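Local coordinates for EvdMO1 (Micromonospora carbonacea, PDB 5T39), which is a bifunctional enzyme of everninomicin biosynthesis whose N-terminal methyltransferase domain probably transfers a methyl group from S-adenosylmethionine to a sugar acceptor, at residues 76-81 with 100-105; 145-150 with 167-172; 88-93 with 116-121. One frame throughout, in Å; residues are numbered along the deposited sequence. Where two conformers were deposited one is given.

Contact 1: residues 76-81 with 100-105; sequences ATRILE and SILGLE. With SAH (S-adenosyl-L-homocysteine), chain B.
Ile79 and Ile101 lie side by side on one face of two parallel strands, pointing the same way, with their CD1 atoms 3.6 Å apart. Ile101 folds its end back (chi2 -63°), which sets CD1 also against CB of Ile79. On the other face Leu80 and Leu102 run together in the same manner, and Leu80 CD1 rests 4.0 Å from Leu104 CD1. Arg78 and Ser100 were each deposited in two conformers; in the pair described, Arg78 bends at chi2 so that NH1 meets Ser100 OG at 2.9 Å in the guanidinium plane, and a water joins the same NH1 to Ile101 O. Between the two side-chain layers, backbone bonds alternate between the strands, as in Leu102 N to Ile79 O (2.9 Å). Glu81, on the isoleucine face, turns its carboxylate to Thr90 of the following helix. At the end of strand 100-105, Glu105 OE1 accepts from SAH O2' and OE2 from SAH O3', both at 2.7 Å. Leu85 N, Arg107 N and Asn110 ND2 also bind this carboxylate. Backbone hydrogen bonds thus join the strands and hydrocarbon packs both faces, while several N-H groups fix the acid that grips both ribose hydroxyls, as in class I methyltransferases.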
loop_
_atom_site.group_PDB
_atom_site.type_symbol
_atom_site.label_atom_id
_atom_site.label_comp_id
_atom_site.label_asym_id
_atom_site.label_seq_id
_atom_site.Cartn_x
_atom_site.Cartn_y
_atom_site.Cartn_z
ATOM N N ALA A 76 -3.768 -12.164 -12.550
ATOM C CA ALA A 76 -4.501 -10.991 -12.089
ATOM C C ALA A 76 -4.728 -9.980 -13.204
ATOM O O ALA A 76 -3.786 -9.542 -13.879
ATOM C CB ALA A 76 -3.752 -10.311 -10.952
ATOM N N THR A 77 -5.986 -9.582 -13.370
ATOM C CA THR A 77 -6.358 -8.535 -14.311
ATOM C C THR A 77 -7.037 -7.348 -13.653
ATOM O O THR A 77 -7.217 -6.325 -14.312
ATOM C CB THR A 77 -7.294 -9.069 -15.414
ATOM O OG1 THR A 77 -8.523 -9.511 -14.833
ATOM C CG2 THR A 77 -6.636 -10.196 -16.211
ATOM N N ARG A 78 -7.459 -7.460 -12.402
ATOM C CA ARG A 78 -8.094 -6.368 -11.678
ATOM C C ARG A 78 -7.501 -6.367 -10.274
ATOM O O ARG A 78 -7.702 -7.340 -9.543
ATOM C CB ARG A 78 -9.603 -6.630 -11.647
ATOM C CG ARG A 78 -10.460 -5.623 -10.914
ATOM C CD ARG A 78 -10.600 -4.324 -11.654
ATOM N NE ARG A 78 -11.335 -3.336 -10.874
ATOM C CZ ARG A 78 -11.196 -2.028 -11.042
ATOM N NH1 ARG A 78 -10.344 -1.579 -11.950
ATOM N NH2 ARG A 78 -11.873 -1.173 -10.292
ATOM N N ILE A 79 -6.781 -5.305 -9.906
ATOM C CA ILE A 79 -6.012 -5.242 -8.671
ATOM C C ILE A 79 -6.471 -4.055 -7.847
ATOM O O ILE A 79 -6.721 -2.976 -8.392
ATOM C CB ILE A 79 -4.505 -5.088 -9.002
ATOM C CG1 ILE A 79 -3.989 -6.292 -9.794
ATOM C CG2 ILE A 79 -3.669 -4.920 -7.727
ATOM C CD1 ILE A 79 -2.598 -6.093 -10.340
ATOM N N LEU A 80 -6.517 -4.238 -6.532
ATOM C CA LEU A 80 -6.771 -3.167 -5.580
ATOM C C LEU A 80 -5.478 -2.889 -4.831
ATOM O O LEU A 80 -4.910 -3.812 -4.236
ATOM C CB LEU A 80 -7.863 -3.587 -4.588
ATOM C CG LEU A 80 -8.196 -2.592 -3.479
ATOM C CD1 LEU A 80 -8.737 -1.297 -4.060
ATOM C CD2 LEU A 80 -9.196 -3.210 -2.517
ATOM N N GLU A 81 -5.023 -1.639 -4.838
ATOM C CA GLU A 81 -3.842 -1.229 -4.090
ATOM C C GLU A 81 -4.277 -0.297 -2.967
ATOM O O GLU A 81 -4.982 0.689 -3.205
ATOM C CB GLU A 81 -2.833 -0.521 -4.990
ATOM C CG GLU A 81 -1.652 0.016 -4.203
ATOM C CD GLU A 81 -0.803 0.955 -4.982
ATOM O OE1 GLU A 81 0.282 1.309 -4.463
ATOM O OE2 GLU A 81 -1.223 1.368 -6.076
ATOM N N SER A 100 -6.092 -3.775 -14.844
ATOM C CA SER A 100 -6.586 -2.492 -14.362
ATOM C C SER A 100 -6.358 -2.436 -12.862
ATOM O O SER A 100 -6.469 -3.452 -12.173
ATOM C CB SER A 100 -8.084 -2.310 -14.650
ATOM O OG SER A 100 -8.888 -3.202 -13.900
ATOM N N ILE A 101 -6.029 -1.242 -12.369
ATOM C CA ILE A 101 -5.673 -1.042 -10.973
ATOM C C ILE A 101 -6.581 0.027 -10.395
ATOM O O ILE A 101 -6.760 1.084 -11.009
ATOM C CB ILE A 101 -4.215 -0.573 -10.822
ATOM C CG1 ILE A 101 -3.270 -1.278 -11.803
ATOM C CG2 ILE A 101 -3.797 -0.684 -9.341
ATOM C CD1 ILE A 101 -3.187 -2.736 -11.603
ATOM N N LEU A 102 -7.107 -0.219 -9.197
ATOM C CA LEU A 102 -7.739 0.809 -8.383
ATOM C C LEU A 102 -6.819 1.059 -7.203
ATOM O O LEU A 102 -6.569 0.144 -6.419
ATOM C CB LEU A 102 -9.115 0.365 -7.891
ATOM C CG LEU A 102 -9.812 1.341 -6.932
ATOM C CD1 LEU A 102 -10.057 2.710 -7.553
ATOM C CD2 LEU A 102 -11.131 0.754 -6.462
ATOM N N GLY A 103 -6.293 2.272 -7.094
ATOM C CA GLY A 103 -5.440 2.659 -5.981
ATOM C C GLY A 103 -6.185 3.600 -5.051
ATOM O O GLY A 103 -6.749 4.600 -5.492
ATOM N N LEU A 104 -6.184 3.261 -3.768
ATOM C CA LEU A 104 -6.832 4.059 -2.740
ATOM C C LEU A 104 -5.775 4.765 -1.909
ATOM O O LEU A 104 -4.763 4.160 -1.529
ATOM C CB LEU A 104 -7.688 3.184 -1.827
ATOM C CG LEU A 104 -8.779 2.378 -2.545
ATOM C CD1 LEU A 104 -9.591 1.625 -1.522
ATOM C CD2 LEU A 104 -9.670 3.265 -3.414
ATOM N N GLU A 105 -6.020 6.036 -1.598
ATOM C CA GLU A 105 -5.063 6.827 -0.844
ATOM C C GLU A 105 -5.821 7.740 0.105
ATOM O O GLU A 105 -6.783 8.398 -0.287
ATOM C CB GLU A 105 -4.158 7.615 -1.793
ATOM C CG GLU A 105 -3.271 8.655 -1.119
ATOM C CD GLU A 105 -2.475 8.130 0.047
ATOM O OE1 GLU A 105 -2.300 8.906 1.024
ATOM O OE2 GLU A 105 -2.023 6.956 0.004
HETATM N N SAH B . 2.099 1.555 -0.169
HETATM C CA SAH B . 3.231 2.466 -0.313
HETATM C CB SAH B . 3.151 3.641 0.646
HETATM C CG SAH B . 3.171 3.240 2.118
HETATM S SD SAH B . 3.185 4.682 3.214
HETATM C C SAH B . 4.526 1.715 -0.073
HETATM O O SAH B . 5.615 2.266 -0.269
HETATM O OXT SAH B . 4.474 0.556 0.336
HETATM C "C5'" SAH B . 1.456 4.630 3.754
HETATM C "C4'" SAH B . 0.462 5.206 2.749
HETATM O "O4'" SAH B . -0.847 4.845 3.190
HETATM C "C3'" SAH B . 0.513 6.723 2.657
HETATM O "O3'" SAH B . 0.295 7.187 1.340
HETATM C "C2'" SAH B . -0.613 7.125 3.596
HETATM O "O2'" SAH B . -1.159 8.420 3.409
HETATM C "C1'" SAH B . -1.621 6.015 3.346
HETATM N N9 SAH B . -2.575 5.795 4.431
HETATM C C8 SAH B . -2.313 5.764 5.777
HETATM N N7 SAH B . -3.441 5.496 6.461
HETATM C C5 SAH B . -4.434 5.367 5.542
HETATM C C6 SAH B . -5.799 5.112 5.656
HETATM N N6 SAH B . -6.422 4.956 6.821
HETATM N N1 SAH B . -6.535 5.026 4.514
HETATM C C2 SAH B . -5.942 5.208 3.297
HETATM N N3 SAH B . -4.615 5.483 3.132
HETATM C C4 SAH B . -3.897 5.542 4.271
HETATM O O HOH W 1 -9.537 -5.177 -15.787
HETATM O O HOH W 2 -9.055 0.880 -12.667
#

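Contact 2: residues 145-150 with 167-172; sequences DAVLCA and ARVSAG. With SAH (S-adenosyl-L-homocysteine), chain B.
Val147 and Gly172 form a backbone link between two neighbouring parallel strands, at the point where the chain leaves helix 159-169 and enters strand 172-180. The contact is buried, part backbone and part side chain. Val147 N donates to Gly172 O at 2.9 Å, and the same oxygen receives a CA-H...O contact from Ala146 CA. Val147 CG2, anti to its own carbonyl carbon, approaches CB of Ser170 at 3.6 Å and CG2 of Val169 at 4.1 Å. Ser170 shapes the turn from the helix into strand 172-180: its OG lies anti to the backbone N (chi1 -173°) and accepts from Gly172 N at 3.2 Å, an ST turn, while also bonding to Phe144 O. Across the contact, the same OG rests 3.2 Å from Ala146 CA. With an alanine here, Gly172 N would probably lose its acceptor within the turn and Phe144 O one partner, leaving the entry into the strand less firmly set. Asp145 faces the other neighbour, its OD2 receiving the backbone N-H groups of Thr77 and Arg78. At the far end of strand 146-150, Ala150 O accepts from the amino N of SAH at 2.8 Å. The arrangement is the return of a beta-alpha-beta crossover in a Rossmann-like methyltransferase, whose opening strand, 146-150, ends at the amino acid moiety of SAH.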
loop_
_atom_site.group_PDB
_atom_site.type_symbol
_atom_site.label_atom_id
_atom_site.label_comp_id
_atom_site.label_asym_id
_atom_site.label_seq_id
_atom_site.Cartn_x
_atom_site.Cartn_y
_atom_site.Cartn_z
ATOM N N ASP A 145 -8.789 -9.638 -8.297
ATOM C CA ASP A 145 -7.994 -10.854 -8.287
ATOM C C ASP A 145 -7.027 -10.879 -7.110
ATOM O O ASP A 145 -6.702 -11.954 -6.590
ATOM C CB ASP A 145 -7.236 -10.960 -9.596
ATOM C CG ASP A 145 -8.165 -11.094 -10.778
ATOM O OD1 ASP A 145 -8.970 -12.034 -10.780
ATOM O OD2 ASP A 145 -8.108 -10.262 -11.702
ATOM N N ALA A 146 -6.528 -9.721 -6.696
ATOM C CA ALA A 146 -5.607 -9.656 -5.582
ATOM C C ALA A 146 -5.545 -8.217 -5.093
ATOM O O ALA A 146 -5.865 -7.265 -5.818
ATOM C CB ALA A 146 -4.215 -10.167 -5.968
ATOM N N VAL A 147 -5.125 -8.086 -3.843
ATOM C CA VAL A 147 -4.972 -6.820 -3.143
ATOM C C VAL A 147 -3.503 -6.636 -2.795
ATOM O O VAL A 147 -2.878 -7.547 -2.241
ATOM C CB VAL A 147 -5.809 -6.806 -1.849
ATOM C CG1 VAL A 147 -5.601 -5.534 -1.059
ATOM C CG2 VAL A 147 -7.272 -7.018 -2.167
ATOM N N LEU A 148 -2.952 -5.468 -3.112
ATOM C CA LEU A 148 -1.632 -5.075 -2.644
ATOM C C LEU A 148 -1.823 -4.228 -1.398
ATOM O O LEU A 148 -2.533 -3.215 -1.436
ATOM C CB LEU A 148 -0.870 -4.293 -3.718
ATOM C CG LEU A 148 0.498 -3.744 -3.285
ATOM C CD1 LEU A 148 1.429 -4.860 -2.839
ATOM C CD2 LEU A 148 1.138 -2.951 -4.410
ATOM N N CYS A 149 -1.202 -4.651 -0.291
ATOM C CA CYS A 149 -1.289 -3.942 0.984
ATOM C C CYS A 149 0.115 -3.845 1.562
ATOM O O CYS A 149 0.539 -4.696 2.357
ATOM C CB CYS A 149 -2.242 -4.661 1.923
ATOM S SG CYS A 149 -2.466 -3.836 3.501
ATOM N N ALA A 150 0.855 -2.826 1.136
ATOM C CA ALA A 150 2.236 -2.647 1.539
ATOM C C ALA A 150 2.367 -1.338 2.301
ATOM O O ALA A 150 1.782 -0.315 1.926
ATOM C CB ALA A 150 3.160 -2.634 0.320
ATOM N N ALA A 167 -10.242 -9.521 2.345
ATOM C CA ALA A 167 -10.916 -10.785 2.065
ATOM C C ALA A 167 -12.341 -10.583 1.565
ATOM O O ALA A 167 -12.875 -11.447 0.862
ATOM C CB ALA A 167 -10.922 -11.679 3.308
ATOM N N ARG A 168 -12.981 -9.471 1.911
ATOM C CA ARG A 168 -14.331 -9.247 1.410
ATOM C C ARG A 168 -14.345 -9.054 -0.096
ATOM O O ARG A 168 -15.369 -9.312 -0.735
ATOM C CB ARG A 168 -14.969 -8.043 2.089
ATOM C CG ARG A 168 -15.514 -8.331 3.462
ATOM C CD ARG A 168 -16.355 -7.161 3.960
ATOM N NE ARG A 168 -16.895 -7.408 5.290
ATOM C CZ ARG A 168 -16.291 -7.069 6.424
ATOM N NH1 ARG A 168 -15.113 -6.457 6.410
ATOM N NH2 ARG A 168 -16.868 -7.344 7.582
ATOM N N VAL A 169 -13.238 -8.589 -0.674
ATOM C CA VAL A 169 -13.197 -8.241 -2.091
ATOM C C VAL A 169 -12.295 -9.138 -2.920
ATOM O O VAL A 169 -12.318 -9.018 -4.158
ATOM C CB VAL A 169 -12.824 -6.757 -2.307
ATOM C CG1 VAL A 169 -13.759 -5.857 -1.512
ATOM C CG2 VAL A 169 -11.360 -6.481 -1.923
ATOM N N SER A 170 -11.505 -10.017 -2.305
ATOM C CA SER A 170 -10.490 -10.758 -3.044
ATOM C C SER A 170 -10.090 -12.016 -2.290
ATOM O O SER A 170 -10.242 -12.113 -1.071
ATOM C CB SER A 170 -9.247 -9.889 -3.239
ATOM O OG SER A 170 -8.289 -10.502 -4.078
ATOM N N ALA A 171 -9.498 -12.944 -3.030
ATOM C CA ALA A 171 -8.956 -14.168 -2.458
ATOM C C ALA A 171 -7.443 -14.134 -2.346
ATOM O O ALA A 171 -6.845 -15.145 -1.960
ATOM C CB ALA A 171 -9.390 -15.383 -3.285
ATOM N N GLY A 172 -6.803 -13.023 -2.685
ATOM C CA GLY A 172 -5.364 -12.934 -2.602
ATOM C C GLY A 172 -4.914 -11.613 -2.023
ATOM O O GLY A 172 -5.480 -10.566 -2.344
HETATM N N SAH B . 2.099 1.555 -0.169
HETATM C CA SAH B . 3.231 2.466 -0.313
HETATM C CB SAH B . 3.151 3.641 0.646
HETATM C CG SAH B . 3.171 3.240 2.118
HETATM S SD SAH B . 3.185 4.682 3.214
HETATM C C SAH B . 4.526 1.715 -0.073
HETATM O O SAH B . 5.615 2.266 -0.269
HETATM O OXT SAH B . 4.474 0.556 0.336
HETATM C "C5'" SAH B . 1.456 4.630 3.754
HETATM C "C4'" SAH B . 0.462 5.206 2.749
HETATM O "O4'" SAH B . -0.847 4.845 3.190
HETATM C "C3'" SAH B . 0.513 6.723 2.657
HETATM O "O3'" SAH B . 0.295 7.187 1.340
HETATM C "C2'" SAH B . -0.613 7.125 3.596
HETATM O "O2'" SAH B . -1.159 8.420 3.409
HETATM C "C1'" SAH B . -1.621 6.015 3.346
HETATM N N9 SAH B . -2.575 5.795 4.431
HETATM C C8 SAH B . -2.313 5.764 5.777
HETATM N N7 SAH B . -3.441 5.496 6.461
HETATM C C5 SAH B . -4.434 5.367 5.542
HETATM C C6 SAH B . -5.799 5.112 5.656
HETATM N N6 SAH B . -6.422 4.956 6.821
HETATM N N1 SAH B . -6.535 5.026 4.514
HETATM C C2 SAH B . -5.942 5.208 3.297
HETATM N N3 SAH B . -4.615 5.483 3.132
HETATM C C4 SAH B . -3.897 5.542 4.271
#

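Contact 3: residues 88-93 with 116-121; sequences ADTLAL and FVMEVH
Leu91 meets the ring of His121 in a CH-pi contact that is almost ideally centred. Its CD2 stands 3.6 Å from the ring centroid and only 3° off the normal, with the two side chains crossing at about a right angle, while the other branch, Leu91 CD1, rests 3.8 Å from His121 CB. The leucine extends away from its helix with CG opposite the backbone N (chi1 -176°), and this carries both methyls to the histidine. Phe43 meets the same ring edge-to-face. Apolar contacts make up the rest. Leu91 CD2 touches CG1 of Val117 at 4.2 Å. Met118 bends at chi2 and chi3 to bring CE across to the first helix, 3.8 Å from Thr90 CB and 4.3 Å from Leu91 CB; it also packs on Val126 and Leu128 of the adjoining strand. No hydrogen bond spans the two segments, and the hydroxyl of Thr90 is instead bonded to Glu81 OE2 in the sheet. The axes of segments 88-93 and 116-121 pass 10.3 Å apart, at a signed crossing angle of -33°. Two successive helices running in similar directions and packed against one side of the parallel part of the sheet are characteristic of the Rossmann-like fold.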
loop_
_atom_site.group_PDB
_atom_site.type_symbol
_atom_site.label_atom_id
_atom_site.label_comp_id
_atom_site.label_asym_id
_atom_site.label_seq_id
_atom_site.Cartn_x
_atom_site.Cartn_y
_atom_site.Cartn_z
ATOM N N ALA A 88 3.762 5.101 -7.190
ATOM C CA ALA A 88 4.897 4.394 -7.779
ATOM C C ALA A 88 4.583 2.912 -8.000
ATOM O O ALA A 88 4.896 2.350 -9.060
ATOM C CB ALA A 88 6.137 4.561 -6.905
ATOM N N ASP A 89 3.995 2.244 -6.997
ATOM C CA ASP A 89 3.620 0.842 -7.188
ATOM C C ASP A 89 2.461 0.729 -8.170
ATOM O O ASP A 89 2.404 -0.213 -8.966
ATOM C CB ASP A 89 3.222 0.174 -5.866
ATOM C CG ASP A 89 4.389 -0.097 -4.944
ATOM O OD1 ASP A 89 5.543 -0.172 -5.411
ATOM O OD2 ASP A 89 4.117 -0.280 -3.730
ATOM N N THR A 90 1.526 1.682 -8.121
ATOM C CA THR A 90 0.380 1.669 -9.021
ATOM C C THR A 90 0.855 1.669 -10.463
ATOM O O THR A 90 0.397 0.875 -11.296
ATOM C CB THR A 90 -0.477 2.922 -8.776
ATOM O OG1 THR A 90 -0.352 3.394 -7.426
ATOM C CG2 THR A 90 -1.921 2.633 -9.121
ATOM N N LEU A 91 1.798 2.560 -10.768
ATOM C CA LEU A 91 2.349 2.652 -12.116
ATOM C C LEU A 91 3.061 1.359 -12.513
ATOM O O LEU A 91 2.880 0.849 -13.627
ATOM C CB LEU A 91 3.308 3.837 -12.156
ATOM C CG LEU A 91 3.917 4.159 -13.510
ATOM C CD1 LEU A 91 2.843 4.557 -14.487
ATOM C CD2 LEU A 91 4.929 5.258 -13.335
ATOM N N ALA A 92 3.880 0.813 -11.613
ATOM C CA ALA A 92 4.596 -0.419 -11.920
ATOM C C ALA A 92 3.639 -1.574 -12.193
ATOM O O ALA A 92 3.868 -2.380 -13.101
ATOM C CB ALA A 92 5.564 -0.755 -10.789
ATOM N N LEU A 93 2.565 -1.680 -11.406
ATOM C CA LEU A 93 1.572 -2.729 -11.624
ATOM C C LEU A 93 0.820 -2.548 -12.928
ATOM O O LEU A 93 0.324 -3.528 -13.491
ATOM C CB LEU A 93 0.555 -2.703 -10.496
ATOM C CG LEU A 93 1.075 -3.155 -9.140
ATOM C CD1 LEU A 93 0.040 -2.794 -8.093
ATOM C CD2 LEU A 93 1.374 -4.646 -9.122
ATOM N N PHE A 116 -1.040 13.198 -10.783
ATOM C CA PHE A 116 -0.104 13.832 -11.705
ATOM C C PHE A 116 0.808 12.791 -12.347
ATOM O O PHE A 116 1.019 12.799 -13.564
ATOM C CB PHE A 116 0.683 14.885 -10.923
ATOM C CG PHE A 116 1.905 15.421 -11.613
ATOM C CD1 PHE A 116 1.806 16.214 -12.744
ATOM C CD2 PHE A 116 3.160 15.168 -11.092
ATOM C CE1 PHE A 116 2.949 16.748 -13.330
ATOM C CE2 PHE A 116 4.293 15.694 -11.667
ATOM C CZ PHE A 116 4.193 16.477 -12.784
ATOM N N VAL A 117 1.351 11.873 -11.541
ATOM C CA VAL A 117 2.211 10.821 -12.076
ATOM C C VAL A 117 1.484 10.038 -13.165
ATOM O O VAL A 117 2.036 9.767 -14.242
ATOM C CB VAL A 117 2.711 9.915 -10.932
ATOM C CG1 VAL A 117 3.402 8.657 -11.461
ATOM C CG2 VAL A 117 3.642 10.698 -10.013
ATOM N N MET A 118 0.232 9.650 -12.904
ATOM C CA MET A 118 -0.497 8.863 -13.897
ATOM C C MET A 118 -0.732 9.660 -15.169
ATOM O O MET A 118 -0.710 9.098 -16.266
ATOM C CB MET A 118 -1.840 8.376 -13.363
ATOM C CG MET A 118 -1.735 7.495 -12.159
ATOM S SD MET A 118 -0.558 6.126 -12.275
ATOM C CE MET A 118 0.081 6.237 -10.607
ATOM N N GLU A 119 -1.021 10.952 -15.038
ATOM C CA GLU A 119 -1.233 11.772 -16.223
ATOM C C GLU A 119 0.052 11.917 -17.030
ATOM O O GLU A 119 0.034 11.792 -18.260
ATOM C CB GLU A 119 -1.799 13.139 -15.840
ATOM C CG GLU A 119 -2.128 13.944 -17.082
ATOM C CD GLU A 119 -2.853 15.241 -16.825
ATOM O OE1 GLU A 119 -3.025 15.631 -15.662
ATOM O OE2 GLU A 119 -3.240 15.890 -17.817
ATOM N N VAL A 120 1.182 12.163 -16.363
ATOM C CA VAL A 120 2.448 12.314 -17.076
ATOM C C VAL A 120 2.780 11.044 -17.845
ATOM O O VAL A 120 3.282 11.102 -18.971
ATOM C CB VAL A 120 3.573 12.690 -16.093
ATOM C CG1 VAL A 120 4.934 12.632 -16.766
ATOM C CG2 VAL A 120 3.336 14.051 -15.496
ATOM N N HIS A 121 2.527 9.883 -17.246
ATOM C CA HIS A 121 2.869 8.599 -17.843
ATOM C C HIS A 121 1.780 8.042 -18.751
ATOM O O HIS A 121 2.004 7.014 -19.397
ATOM C CB HIS A 121 3.197 7.584 -16.740
ATOM C CG HIS A 121 4.531 7.813 -16.109
ATOM N ND1 HIS A 121 5.676 7.203 -16.563
ATOM C CD2 HIS A 121 4.904 8.589 -15.064
ATOM C CE1 HIS A 121 6.701 7.594 -15.830
ATOM N NE2 HIS A 121 6.263 8.441 -14.916
#

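In the fold
All three contacts belong to one Rossmann-like methyltransferase domain. Contact 1 supplies neighbouring strands of the mixed seven-strand sheet, contact 2 adds the next strand, 146-150, and its link to 172-180, and contact 3 packs the helices that follow strands 78-82 and 100-105. The centres of contacts 1 and 2 lie about 9 Å apart, those of 1 and 3 about 12 Å, and those of 2 and 3 about 20 Å. Along the chain the segments of contacts 1 and 3 alternate, and contact 2 comes after both. Contacts 1 and 2 each touch SAH, one at its ribose and the other at its amino group, so two strands, with 78-82 between them, bind different parts of one ligand.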